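Local coordinates for protein probable TonB-dependent siderophore receptor PirA (Acinetobacter baumannii, PDB 5FR8) that probably takes part in the first step of iron uptake, binding iron-chelating siderophores, possibly including ferric enterobactin, at the bacterial outer membrane, at residues 226-231 with 707-712; 179-184 with 214-219; 671-676 with 713-718. One frame throughout, in Å; residues are numbered along the deposited sequence.

All three contacts belong to the loop end of the 22-stranded TonB-dependent receptor barrel, which by family topology faces outside the cell. Contacts 1 and 2 share the long loop between strands 201-212 and 232-247, their centres about 11 Å apart. Contacts 1 and 3 share the final loop, between strands 693-700 and 724-731, with about 12 Å between centres; the centres of contacts 2 and 3 are about 22 Å apart, and the two do not touch. Along the chain contact 2 closes before contact 1 opens; contacts 1 and 3 interleave. Contacts 2 and 1 link the first, second and last loops beside the seam where strand 167-177 pairs with 724-731; contact 3 ties the last loop to strand 674-687.

Contact 1: residues 226-231 with 707-712; sequences TAAGRE and ILRDSN
R709 NH1 is gripped by two groups, donating to A228 O at 2.9 Å and forming a salt bridge with D268. This is loop-to-loop packing above the barrel rim of a TonB-dependent receptor, where the loop after strand 201-212 lies against the last loop of the chain. The arginine side chain is extended from CG to NE, and with CG anti to the backbone N (chi1 -179°) it crosses to the 226-231 segment. A228 O sits at the edge of the guanidinium, near its plane, and the N-H points at it only moderately straight, at 145°. One face of the same group receives A227 CB, which lies off-centre over it, 3.8 Å from R709 NE. The methyl and the carbonyl oxygen of consecutive residues thus meet different sides of one flat group, which probably limits its rotation.

N220 and S225, of the same loop as 226-231, also bond the R709 backbone: N220 OD1 with its N, S225 OG with its O. Further along, A227 CB meets S711 CB at 4.0 Å, and the serine turns its OG to accept the T226 N-H at 3.1 Å, nearly straight at 166°.

Contact 2: residues 179-184 with 214-219; sequences DSKEGS and ADDVDI
K181 O takes the N-H of D216 at 2.9 Å, and two residues along from K181 the donor changes sides: G183 N gives its hydrogen to D215 OD1 at 3.0 Å, nearly along the carboxylate C-O axis. These two bonds clip the first barrel loop to the loop after strand 201-212. The D215 carboxylate reaches the G183 amide because its CG is anti to the carbonyl carbon, beside its own backbone N (chi1 -68°). K181 O also receives a CA-H...O contact from D215 CA at 3.5 Å.

Beside these bonds I219 packs on both K181 and E182. I219 CD1 rests against the CG of E182, while K181 CB, 4.1 Å from I219 CG1, packs beside the same isoleucine. The K181 chain runs at about a right angle to that of D216, then bends away, so that its ammonium NZ stays 6.8 Å from D216 OD2.

What sets the K181 carbonyl in place is a type I beta turn from D179 to E182, braced by an Asx turn in which K181 N donates to D179 OD1 at 2.9 Å from above the carboxylate plane. The second carboxylate oxygen of D215 makes a salt bridge to R230, and E182 OE2 accepts from Q706 NE2 and G722 N, which anchors the turn to the final loop. The contact sits at the outer ends of strands 167-177, 185-195 and 201-212, where S184 and E213 are backbone-bonded.

Contact 3: residues 671-676 with 713-718; sequences KPSTVK and SISQTY
At the outer end of barrel strand 674-687, S673 and V675 meet the last loop of the TonB-dependent receptor at the ST turn of S713, extended to an ST motif by a second bond, to Q716 N. The polar link is a serine pair: S673 OG and S715 OG are hydrogen-bonded at 2.6 Å, and either could be the donor. Both hydroxyls stand between their own backbone N and carbonyl carbon (chi1 46° and 47°), which places them in the gap between the segments, S673 OG being met from the side of its CB-OG bond.

Flanking the bond, side-chain carbons pack on backbone: I714 CG1 on K671 O at 3.6 Å, and V675 CG2 on S715, 3.6 Å from S715 O and 3.9 Å from S715 CB. S713 OG takes two backbone amides at once, S715 N at 2.7 Å and Q716 N at 2.8 Å, consistent with the turn presenting S715 to the strand.

Q716 opens the predicted TonB C-terminal box, in which Y718, bonded through its hydroxyl to Y678, makes a cation-pi contact with R83 of the plug. T717 OG1 in turn donates to S715 O at 3.2 Å, approaching from above the carbonyl plane.

Contact 1: residues 226-231 with 707-712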
ATOM      1  N   THR A 226      19.443  14.865 -10.475  1.00 65.40           N
ATOM      2  CA  THR A 226      20.070  14.592  -9.196  1.00 64.41           C
ATOM      3  C   THR A 226      19.241  13.645  -8.330  1.00 62.03           C
ATOM      4  O   THR A 226      19.605  13.358  -7.191  1.00 57.65           O
ATOM      5  CB  THR A 226      20.237  15.894  -8.420  1.00 66.17           C
ATOM      6  OG1 THR A 226      18.993  16.610  -8.465  1.00 65.28           O
ATOM      7  CG2 THR A 226      21.366  16.741  -9.028  1.00 65.96           C
ATOM      8  N   ALA A 227      18.130  13.163  -8.875  1.00 62.29           N
ATOM      9  CA  ALA A 227      17.281  12.257  -8.127  1.00 62.82           C
ATOM     10  C   ALA A 227      17.924  10.899  -8.053  1.00 63.33           C
ATOM     11  O   ALA A 227      18.573  10.470  -8.997  1.00 66.52           O
ATOM     12  CB  ALA A 227      15.912  12.143  -8.755  1.00 61.67           C
ATOM     13  N   ALA A 228      17.736  10.228  -6.923  1.00 62.55           N
ATOM     14  CA  ALA A 228      18.286   8.909  -6.731  1.00 64.12           C
ATOM     15  C   ALA A 228      17.468   7.849  -7.450  1.00 63.71           C
ATOM     16  O   ALA A 228      16.271   8.024  -7.697  1.00 66.76           O
ATOM     17  CB  ALA A 228      18.330   8.597  -5.255  1.00 71.62           C
ATOM     18  N   GLY A 229      18.125   6.735  -7.755  1.00 64.31           N
ATOM     19  CA  GLY A 229      17.460   5.559  -8.296  1.00 59.42           C
ATOM     20  C   GLY A 229      16.785   4.795  -7.177  1.00 59.95           C
ATOM     21  O   GLY A 229      16.511   5.337  -6.103  1.00 62.28           O
ATOM     22  N   ARG A 230      16.509   3.528  -7.423  1.00 58.32           N
ATOM     23  CA  ARG A 230      15.803   2.741  -6.452  1.00 60.84           C
ATOM     24  C   ARG A 230      16.738   2.362  -5.329  1.00 59.12           C
ATOM     25  O   ARG A 230      17.870   1.980  -5.590  1.00 54.76           O
ATOM     26  CB  ARG A 230      15.271   1.469  -7.102  1.00 65.08           C
ATOM     27  CG  ARG A 230      14.224   1.708  -8.168  1.00 67.18           C
ATOM     28  CD  ARG A 230      13.999   0.448  -8.975  1.00 70.49           C
ATOM     29  NE  ARG A 230      15.194   0.064  -9.716  1.00 69.69           N
ATOM     30  CZ  ARG A 230      15.297  -1.084 -10.375  1.00 70.15           C
ATOM     31  NH1 ARG A 230      14.290  -1.953 -10.380  1.00 72.39           N
ATOM     32  NH2 ARG A 230      16.397  -1.374 -11.025  1.00 70.16           N
ATOM     33  N   GLU A 231      16.258   2.431  -4.082  1.00 61.57           N
ATOM     34  CA  GLU A 231      17.071   1.991  -2.935  1.00 61.15           C
ATOM     35  C   GLU A 231      16.956   0.491  -2.802  1.00 60.44           C
ATOM     36  O   GLU A 231      15.891  -0.085  -3.089  1.00 57.06           O
ATOM     37  CB  GLU A 231      16.672   2.698  -1.628  1.00 59.96           C
ATOM     38  CG  GLU A 231      15.444   2.159  -0.923  1.00 59.82           C
ATOM     39  CD  GLU A 231      15.179   2.831   0.418  1.00 63.26           C
ATOM     40  OE1 GLU A 231      16.001   3.657   0.857  1.00 59.53           O
ATOM     41  OE2 GLU A 231      14.130   2.526   1.048  1.00 72.21           O
ATOM     42  N   ILE A 707      13.325   4.221 -18.644  1.00 69.53           N
ATOM     43  CA  ILE A 707      13.184   5.620 -18.270  1.00 68.30           C
ATOM     44  C   ILE A 707      13.925   5.930 -16.968  1.00 67.34           C
ATOM     45  O   ILE A 707      13.803   5.179 -15.992  1.00 75.02           O
ATOM     46  CB  ILE A 707      11.716   6.014 -18.111  1.00 59.94           C
ATOM     47  CG1 ILE A 707      10.898   5.585 -19.321  1.00 58.93           C
ATOM     48  CG2 ILE A 707      11.606   7.514 -17.934  1.00 59.06           C
ATOM     49  CD1 ILE A 707       9.420   5.385 -18.997  1.00 55.92           C
ATOM     50  N   LEU A 708      14.650   7.052 -16.969  1.00 64.06           N
ATOM     51  CA  LEU A 708      15.383   7.557 -15.803  1.00 64.45           C
ATOM     52  C   LEU A 708      14.632   8.663 -15.082  1.00 62.43           C
ATOM     53  O   LEU A 708      13.897   9.426 -15.688  1.00 62.49           O
ATOM     54  CB  LEU A 708      16.719   8.125 -16.230  1.00 69.08           C
ATOM     55  CG  LEU A 708      17.573   7.212 -17.106  1.00 71.37           C
ATOM     56  CD1 LEU A 708      18.872   7.900 -17.454  1.00 72.42           C
ATOM     57  CD2 LEU A 708      17.826   5.888 -16.398  1.00 73.32           C
ATOM     58  N   ARG A 709      14.796   8.724 -13.770  1.00 64.88           N
ATOM     59  CA  ARG A 709      14.034   9.655 -12.948  1.00 61.34           C
ATOM     60  C   ARG A 709      14.613  11.050 -13.042  1.00 63.75           C
ATOM     61  O   ARG A 709      15.805  11.260 -12.799  1.00 60.72           O
ATOM     62  CB  ARG A 709      14.011   9.203 -11.495  1.00 58.20           C
ATOM     63  CG  ARG A 709      13.210  10.100 -10.570  1.00 55.93           C
ATOM     64  CD  ARG A 709      13.245   9.490  -9.190  1.00 56.09           C
ATOM     65  NE  ARG A 709      12.672  10.330  -8.139  1.00 57.47           N
ATOM     66  CZ  ARG A 709      13.102  10.326  -6.880  1.00 54.63           C
ATOM     67  NH1 ARG A 709      14.135   9.549  -6.521  1.00 51.33           N
ATOM     68  NH2 ARG A 709      12.504  11.108  -5.986  1.00 53.80           N
ATOM     69  N   ASP A 710      13.744  11.989 -13.397  1.00 63.15           N
ATOM     70  CA  ASP A 710      14.132  13.359 -13.666  1.00 64.69           C
ATOM     71  C   ASP A 710      13.789  14.178 -12.447  1.00 62.61           C
ATOM     72  O   ASP A 710      12.623  14.271 -12.080  1.00 57.53           O
ATOM     73  CB  ASP A 710      13.344  13.858 -14.872  1.00 64.44           C
ATOM     74  CG  ASP A 710      13.863  15.157 -15.433  1.00 65.41           C
ATOM     75  OD1 ASP A 710      14.504  15.911 -14.685  1.00 67.82           O
ATOM     76  OD2 ASP A 710      13.608  15.425 -16.637  1.00 63.13           O
ATOM     77  N   SER A 711      14.807  14.755 -11.818  1.00 63.84           N
ATOM     78  CA  SER A 711      14.585  15.700 -10.735  1.00 68.20           C
ATOM     79  C   SER A 711      13.990  17.012 -11.219  1.00 68.46           C
ATOM     80  O   SER A 711      13.248  17.660 -10.484  1.00 69.16           O
ATOM     81  CB  SER A 711      15.878  15.983 -10.001  1.00 72.28           C
ATOM     82  OG  SER A 711      16.835  16.474 -10.912  1.00 83.38           O
ATOM     83  N   ASN A 712      14.301  17.412 -12.447  1.00 69.80           N
ATOM     84  CA  ASN A 712      13.724  18.647 -13.005  1.00 71.86           C
ATOM     85  C   ASN A 712      12.303  18.517 -13.604  1.00 69.96           C
ATOM     86  O   ASN A 712      11.880  19.369 -14.364  1.00 63.35           O
ATOM     87  CB  ASN A 712      14.659  19.217 -14.054  1.00 70.96           C
ATOM     88  CG  ASN A 712      16.026  19.518 -13.499  1.00 77.15           C
ATOM     89  OD1 ASN A 712      17.042  19.021 -14.001  1.00 77.71           O
ATOM     90  ND2 ASN A 712      16.068  20.339 -12.453  1.00 76.45           N
TER

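Contact 2: residues 179-184 with 214-219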
ATOM      1  N   ASP A 179      22.082  -3.185 -17.750  1.00 77.80           N
ATOM      2  CA  ASP A 179      22.707  -1.940 -17.350  1.00 74.51           C
ATOM      3  C   ASP A 179      23.472  -2.126 -16.024  1.00 76.84           C
ATOM      4  O   ASP A 179      22.942  -2.632 -15.034  1.00 73.32           O
ATOM      5  CB  ASP A 179      21.667  -0.828 -17.259  1.00 70.02           C
ATOM      6  CG  ASP A 179      22.291   0.531 -17.079  1.00 70.35           C
ATOM      7  OD1 ASP A 179      23.434   0.595 -16.596  1.00 72.80           O
ATOM      8  OD2 ASP A 179      21.651   1.550 -17.406  1.00 72.08           O
ATOM      9  N   SER A 180      24.732  -1.706 -16.052  1.00 81.53           N
ATOM     10  CA  SER A 180      25.660  -1.801 -14.941  1.00 82.96           C
ATOM     11  C   SER A 180      25.190  -1.036 -13.728  1.00 82.82           C
ATOM     12  O   SER A 180      25.523  -1.409 -12.601  1.00 80.14           O
ATOM     13  CB  SER A 180      27.014  -1.227 -15.374  1.00 90.09           C
ATOM     14  OG  SER A 180      27.610  -0.492 -14.319  1.00 92.77           O
ATOM     15  N   LYS A 181      24.416   0.028 -13.963  1.00 83.15           N
ATOM     16  CA  LYS A 181      23.983   0.943 -12.893  1.00 82.55           C
ATOM     17  C   LYS A 181      22.669   0.519 -12.169  1.00 80.96           C
ATOM     18  O   LYS A 181      22.300   1.067 -11.111  1.00 74.96           O
ATOM     19  CB  LYS A 181      23.875   2.373 -13.452  1.00 80.96           C
ATOM     20  CG  LYS A 181      25.223   2.987 -13.840  1.00 85.71           C
ATOM     21  CD  LYS A 181      25.130   3.931 -15.036  1.00 84.23           C
ATOM     22  CE  LYS A 181      26.218   3.615 -16.050  1.00 89.83           C
ATOM     23  NZ  LYS A 181      25.989   4.309 -17.346  1.00 93.47           N
ATOM     24  N   GLU A 182      21.962  -0.453 -12.728  1.00 79.09           N
ATOM     25  CA  GLU A 182      20.764  -0.965 -12.065  1.00 78.90           C
ATOM     26  C   GLU A 182      21.140  -2.179 -11.189  1.00 76.71           C
ATOM     27  O   GLU A 182      22.039  -2.973 -11.538  1.00 76.98           O
ATOM     28  CB  GLU A 182      19.680  -1.283 -13.110  1.00 80.36           C
ATOM     29  CG  GLU A 182      19.036  -0.026 -13.702  1.00 77.67           C
ATOM     30  CD  GLU A 182      18.039  -0.314 -14.816  1.00 76.65           C
ATOM     31  OE1 GLU A 182      18.095  -1.423 -15.387  1.00 72.35           O
ATOM     32  OE2 GLU A 182      17.197   0.578 -15.121  1.00 78.29           O
ATOM     33  N   GLY A 183      20.492  -2.296 -10.035  1.00 68.00           N
ATOM     34  CA  GLY A 183      20.847  -3.346  -9.062  1.00 66.96           C
ATOM     35  C   GLY A 183      20.360  -4.752  -9.422  1.00 66.09           C
ATOM     36  O   GLY A 183      19.212  -4.949  -9.803  1.00 63.73           O
ATOM     37  N   SER A 184      21.232  -5.742  -9.307  1.00 70.12           N
ATOM     38  CA  SER A 184      20.799  -7.119  -9.454  1.00 70.85           C
ATOM     39  C   SER A 184      20.211  -7.550  -8.133  1.00 65.80           C
ATOM     40  O   SER A 184      20.354  -6.852  -7.131  1.00 63.51           O
ATOM     41  CB  SER A 184      21.952  -8.028  -9.889  1.00 78.23           C
ATOM     42  OG  SER A 184      23.207  -7.450  -9.588  1.00 80.02           O
ATOM     43  N   ALA A 214      21.091  -1.893  -4.542  1.00 66.87           N
ATOM     44  CA  ALA A 214      20.583  -0.575  -4.885  1.00 63.57           C
ATOM     45  C   ALA A 214      20.954  -0.240  -6.297  1.00 64.00           C
ATOM     46  O   ALA A 214      21.818  -0.869  -6.896  1.00 60.76           O
ATOM     47  CB  ALA A 214      21.165   0.482  -3.959  1.00 66.58           C
ATOM     48  N   ASP A 215      20.267   0.757  -6.830  1.00 68.35           N
ATOM     49  CA  ASP A 215      20.683   1.399  -8.051  1.00 71.08           C
ATOM     50  C   ASP A 215      21.808   2.360  -7.686  1.00 76.05           C
ATOM     51  O   ASP A 215      21.840   2.902  -6.568  1.00 70.59           O
ATOM     52  CB  ASP A 215      19.518   2.155  -8.678  1.00 71.24           C
ATOM     53  CG  ASP A 215      18.445   1.229  -9.201  1.00 71.17           C
ATOM     54  OD1 ASP A 215      18.747   0.023  -9.375  1.00 71.97           O
ATOM     55  OD2 ASP A 215      17.319   1.709  -9.467  1.00 69.22           O
ATOM     56  N   ASP A 216      22.734   2.559  -8.624  1.00 73.23           N
ATOM     57  CA  ASP A 216      23.848   3.447  -8.389  1.00 73.58           C
ATOM     58  C   ASP A 216      23.385   4.831  -8.025  1.00 70.18           C
ATOM     59  O   ASP A 216      22.229   5.221  -8.233  1.00 76.87           O
ATOM     60  CB  ASP A 216      24.761   3.506  -9.604  1.00 79.36           C
ATOM     61  CG  ASP A 216      25.437   2.174  -9.892  1.00 85.54           C
ATOM     62  OD1 ASP A 216      25.266   1.217  -9.097  1.00 95.21           O
ATOM     63  OD2 ASP A 216      26.139   2.081 -10.913  1.00 87.91           O
ATOM     64  N   VAL A 217      24.296   5.574  -7.441  1.00 70.03           N
ATOM     65  CA  VAL A 217      23.980   6.918  -7.075  1.00 73.32           C
ATOM     66  C   VAL A 217      23.717   7.714  -8.340  1.00 72.51           C
ATOM     67  O   VAL A 217      22.804   8.525  -8.384  1.00 72.10           O
ATOM     68  CB  VAL A 217      25.142   7.583  -6.346  1.00 78.82           C
ATOM     69  CG1 VAL A 217      24.629   8.766  -5.531  1.00 81.06           C
ATOM     70  CG2 VAL A 217      25.859   6.566  -5.478  1.00 82.39           C
ATOM     71  N   ASP A 218      24.530   7.467  -9.362  1.00 73.20           N
ATOM     72  CA  ASP A 218      24.617   8.344 -10.525  1.00 73.90           C
ATOM     73  C   ASP A 218      23.801   7.838 -11.728  1.00 73.85           C
ATOM     74  O   ASP A 218      23.942   8.342 -12.832  1.00 74.19           O
ATOM     75  CB  ASP A 218      26.099   8.599 -10.892  1.00 75.45           C
ATOM     76  CG  ASP A 218      26.864   7.325 -11.314  1.00 77.59           C
ATOM     77  OD1 ASP A 218      26.331   6.199 -11.142  1.00 69.45           O
ATOM     78  OD2 ASP A 218      28.021   7.469 -11.831  1.00 83.89           O
ATOM     79  N   ILE A 219      22.932   6.859 -11.502  1.00 74.35           N
ATOM     80  CA  ILE A 219      22.174   6.253 -12.596  1.00 72.28           C
ATOM     81  C   ILE A 219      21.411   7.297 -13.415  1.00 71.33           C
ATOM     82  O   ILE A 219      21.322   7.181 -14.642  1.00 71.45           O
ATOM     83  CB  ILE A 219      21.199   5.161 -12.089  1.00 68.04           C
ATOM     84  CG1 ILE A 219      20.449   4.540 -13.278  1.00 67.13           C
ATOM     85  CG2 ILE A 219      20.220   5.753 -11.096  1.00 66.35           C
ATOM     86  CD1 ILE A 219      19.843   3.179 -13.004  1.00 66.28           C
TER

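Contact 3: residues 671-676 with 713-718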
ATOM      1  N   LYS A 671       5.647  23.627 -13.194  1.00 63.22           N
ATOM      2  CA  LYS A 671       5.948  23.323 -14.597  1.00 63.49           C
ATOM      3  C   LYS A 671       5.292  21.957 -14.927  1.00 64.91           C
ATOM      4  O   LYS A 671       5.935  20.892 -14.926  1.00 61.07           O
ATOM      5  CB  LYS A 671       7.482  23.327 -14.772  1.00 68.47           C
ATOM      6  CG  LYS A 671       8.074  22.673 -16.018  1.00 71.35           C
ATOM      7  CD  LYS A 671       8.847  23.659 -16.900  1.00 74.40           C
ATOM      8  CE  LYS A 671       9.004  23.126 -18.322  1.00 75.30           C
ATOM      9  NZ  LYS A 671       9.985  23.922 -19.107  1.00 81.69           N
ATOM     10  N   PRO A 672       3.975  21.984 -15.179  1.00 67.71           N
ATOM     11  CA  PRO A 672       3.247  20.756 -15.461  1.00 64.47           C
ATOM     12  C   PRO A 672       3.813  20.079 -16.694  1.00 61.33           C
ATOM     13  O   PRO A 672       4.151  20.762 -17.639  1.00 59.52           O
ATOM     14  CB  PRO A 672       1.826  21.255 -15.714  1.00 65.02           C
ATOM     15  CG  PRO A 672       1.745  22.534 -14.954  1.00 64.58           C
ATOM     16  CD  PRO A 672       3.080  23.151 -15.190  1.00 66.05           C
ATOM     17  N   SER A 673       3.941  18.757 -16.644  1.00 59.46           N
ATOM     18  CA  SER A 673       4.479  17.960 -17.738  1.00 61.39           C
ATOM     19  C   SER A 673       3.853  16.588 -17.650  1.00 63.03           C
ATOM     20  O   SER A 673       3.246  16.246 -16.645  1.00 62.41           O
ATOM     21  CB  SER A 673       5.998  17.830 -17.652  1.00 60.09           C
ATOM     22  OG  SER A 673       6.419  17.514 -16.349  1.00 57.87           O
ATOM     23  N   THR A 674       4.014  15.792 -18.698  1.00 62.30           N
ATOM     24  CA  THR A 674       3.254  14.569 -18.825  1.00 60.97           C
ATOM     25  C   THR A 674       4.113  13.510 -19.462  1.00 58.57           C
ATOM     26  O   THR A 674       4.589  13.697 -20.539  1.00 59.92           O
ATOM     27  CB  THR A 674       2.044  14.837 -19.731  1.00 65.05           C
ATOM     28  OG1 THR A 674       1.201  15.810 -19.107  1.00 68.64           O
ATOM     29  CG2 THR A 674       1.255  13.562 -20.005  1.00 66.08           C
ATOM     30  N   VAL A 675       4.290  12.374 -18.818  1.00 58.72           N
ATOM     31  CA  VAL A 675       5.082  11.322 -19.428  1.00 58.50           C
ATOM     32  C   VAL A 675       4.356  10.725 -20.631  1.00 60.88           C
ATOM     33  O   VAL A 675       3.202  10.347 -20.521  1.00 65.27           O
ATOM     34  CB  VAL A 675       5.342  10.200 -18.432  1.00 55.57           C
ATOM     35  CG1 VAL A 675       6.050   9.049 -19.116  1.00 54.73           C
ATOM     36  CG2 VAL A 675       6.159  10.727 -17.259  1.00 58.22           C
ATOM     37  N   LYS A 676       5.037  10.634 -21.771  1.00 64.92           N
ATOM     38  CA  LYS A 676       4.440  10.079 -22.987  1.00 64.32           C
ATOM     39  C   LYS A 676       4.230   8.586 -22.827  1.00 60.60           C
ATOM     40  O   LYS A 676       4.957   7.946 -22.072  1.00 64.64           O
ATOM     41  CB  LYS A 676       5.296  10.427 -24.210  1.00 68.79           C
ATOM     42  CG  LYS A 676       5.310  11.926 -24.465  1.00 74.33           C
ATOM     43  CD  LYS A 676       5.942  12.356 -25.787  1.00 82.46           C
ATOM     44  CE  LYS A 676       5.984  13.882 -25.877  1.00 82.04           C
ATOM     45  NZ  LYS A 676       6.652  14.362 -27.109  1.00 93.01           N
ATOM     46  N   SER A 713      11.577  17.462 -13.260  1.00 66.54           N
ATOM     47  CA  SER A 713      10.221  17.288 -13.752  1.00 65.44           C
ATOM     48  C   SER A 713       9.330  16.882 -12.610  1.00 63.01           C
ATOM     49  O   SER A 713       9.813  16.412 -11.589  1.00 63.54           O
ATOM     50  CB  SER A 713      10.159  16.189 -14.810  1.00 69.15           C
ATOM     51  OG  SER A 713       8.891  15.543 -14.780  1.00 64.62           O
ATOM     52  N   ILE A 714       8.022  17.044 -12.781  1.00 62.18           N
ATOM     53  CA  ILE A 714       7.064  16.547 -11.774  1.00 55.38           C
ATOM     54  C   ILE A 714       6.151  15.474 -12.391  1.00 55.29           C
ATOM     55  O   ILE A 714       5.205  15.000 -11.763  1.00 49.21           O
ATOM     56  CB  ILE A 714       6.272  17.693 -11.140  1.00 52.37           C
ATOM     57  CG1 ILE A 714       5.618  18.546 -12.207  1.00 56.00           C
ATOM     58  CG2 ILE A 714       7.197  18.587 -10.339  1.00 51.26           C
ATOM     59  CD1 ILE A 714       4.736  19.624 -11.632  1.00 61.01           C
ATOM     60  N   SER A 715       6.489  15.052 -13.616  1.00 57.49           N
ATOM     61  CA  SER A 715       5.877  13.867 -14.210  1.00 56.66           C
ATOM     62  C   SER A 715       6.852  12.694 -14.280  1.00 54.28           C
ATOM     63  O   SER A 715       6.566  11.622 -13.778  1.00 54.14           O
ATOM     64  CB  SER A 715       5.308  14.178 -15.591  1.00 58.08           C
ATOM     65  OG  SER A 715       6.229  14.897 -16.379  1.00 58.55           O
ATOM     66  N   GLN A 716       8.001  12.877 -14.901  1.00 54.18           N
ATOM     67  CA  GLN A 716       9.000  11.803 -14.913  1.00 55.30           C
ATOM     68  C   GLN A 716       9.631  11.561 -13.523  1.00 56.12           C
ATOM     69  O   GLN A 716      10.754  11.996 -13.239  1.00 59.04           O
ATOM     70  CB  GLN A 716      10.074  12.107 -15.934  1.00 54.01           C
ATOM     71  CG  GLN A 716      10.902  10.889 -16.263  1.00 55.51           C
ATOM     72  CD  GLN A 716      11.695  11.079 -17.524  1.00 59.85           C
ATOM     73  OE1 GLN A 716      11.176  11.590 -18.528  1.00 61.50           O
ATOM     74  NE2 GLN A 716      12.970  10.701 -17.485  1.00 64.16           N
ATOM     75  N   THR A 717       8.904  10.870 -12.662  1.00 53.66           N
ATOM     76  CA  THR A 717       9.251  10.824 -11.241  1.00 54.41           C
ATOM     77  C   THR A 717       9.899   9.510 -10.760  1.00 53.96           C
ATOM     78  O   THR A 717      10.187   9.381  -9.569  1.00 50.54           O
ATOM     79  CB  THR A 717       7.975  11.011 -10.384  1.00 52.55           C
ATOM     80  OG1 THR A 717       6.941  10.170 -10.923  1.00 52.21           O
ATOM     81  CG2 THR A 717       7.490  12.462 -10.390  1.00 51.68           C
ATOM     82  N   TYR A 718      10.075   8.526 -11.646  1.00 52.05           N
ATOM     83  CA  TYR A 718      10.471   7.186 -11.200  1.00 49.88           C
ATOM     84  C   TYR A 718      11.375   6.535 -12.200  1.00 52.64           C
ATOM     85  O   TYR A 718      11.481   6.976 -13.354  1.00 60.08           O
ATOM     86  CB  TYR A 718       9.239   6.285 -10.987  1.00 51.00           C
ATOM     87  CG  TYR A 718       8.439   6.056 -12.248  1.00 52.30           C
ATOM     88  CD1 TYR A 718       7.461   6.976 -12.659  1.00 51.03           C
ATOM     89  CD2 TYR A 718       8.685   4.958 -13.062  1.00 53.78           C
ATOM     90  CE1 TYR A 718       6.759   6.793 -13.840  1.00 51.01           C
ATOM     91  CE2 TYR A 718       7.979   4.779 -14.251  1.00 55.43           C
ATOM     92  CZ  TYR A 718       7.029   5.696 -14.633  1.00 51.90           C
ATOM     93  OH  TYR A 718       6.335   5.485 -15.789  1.00 52.79           O
TER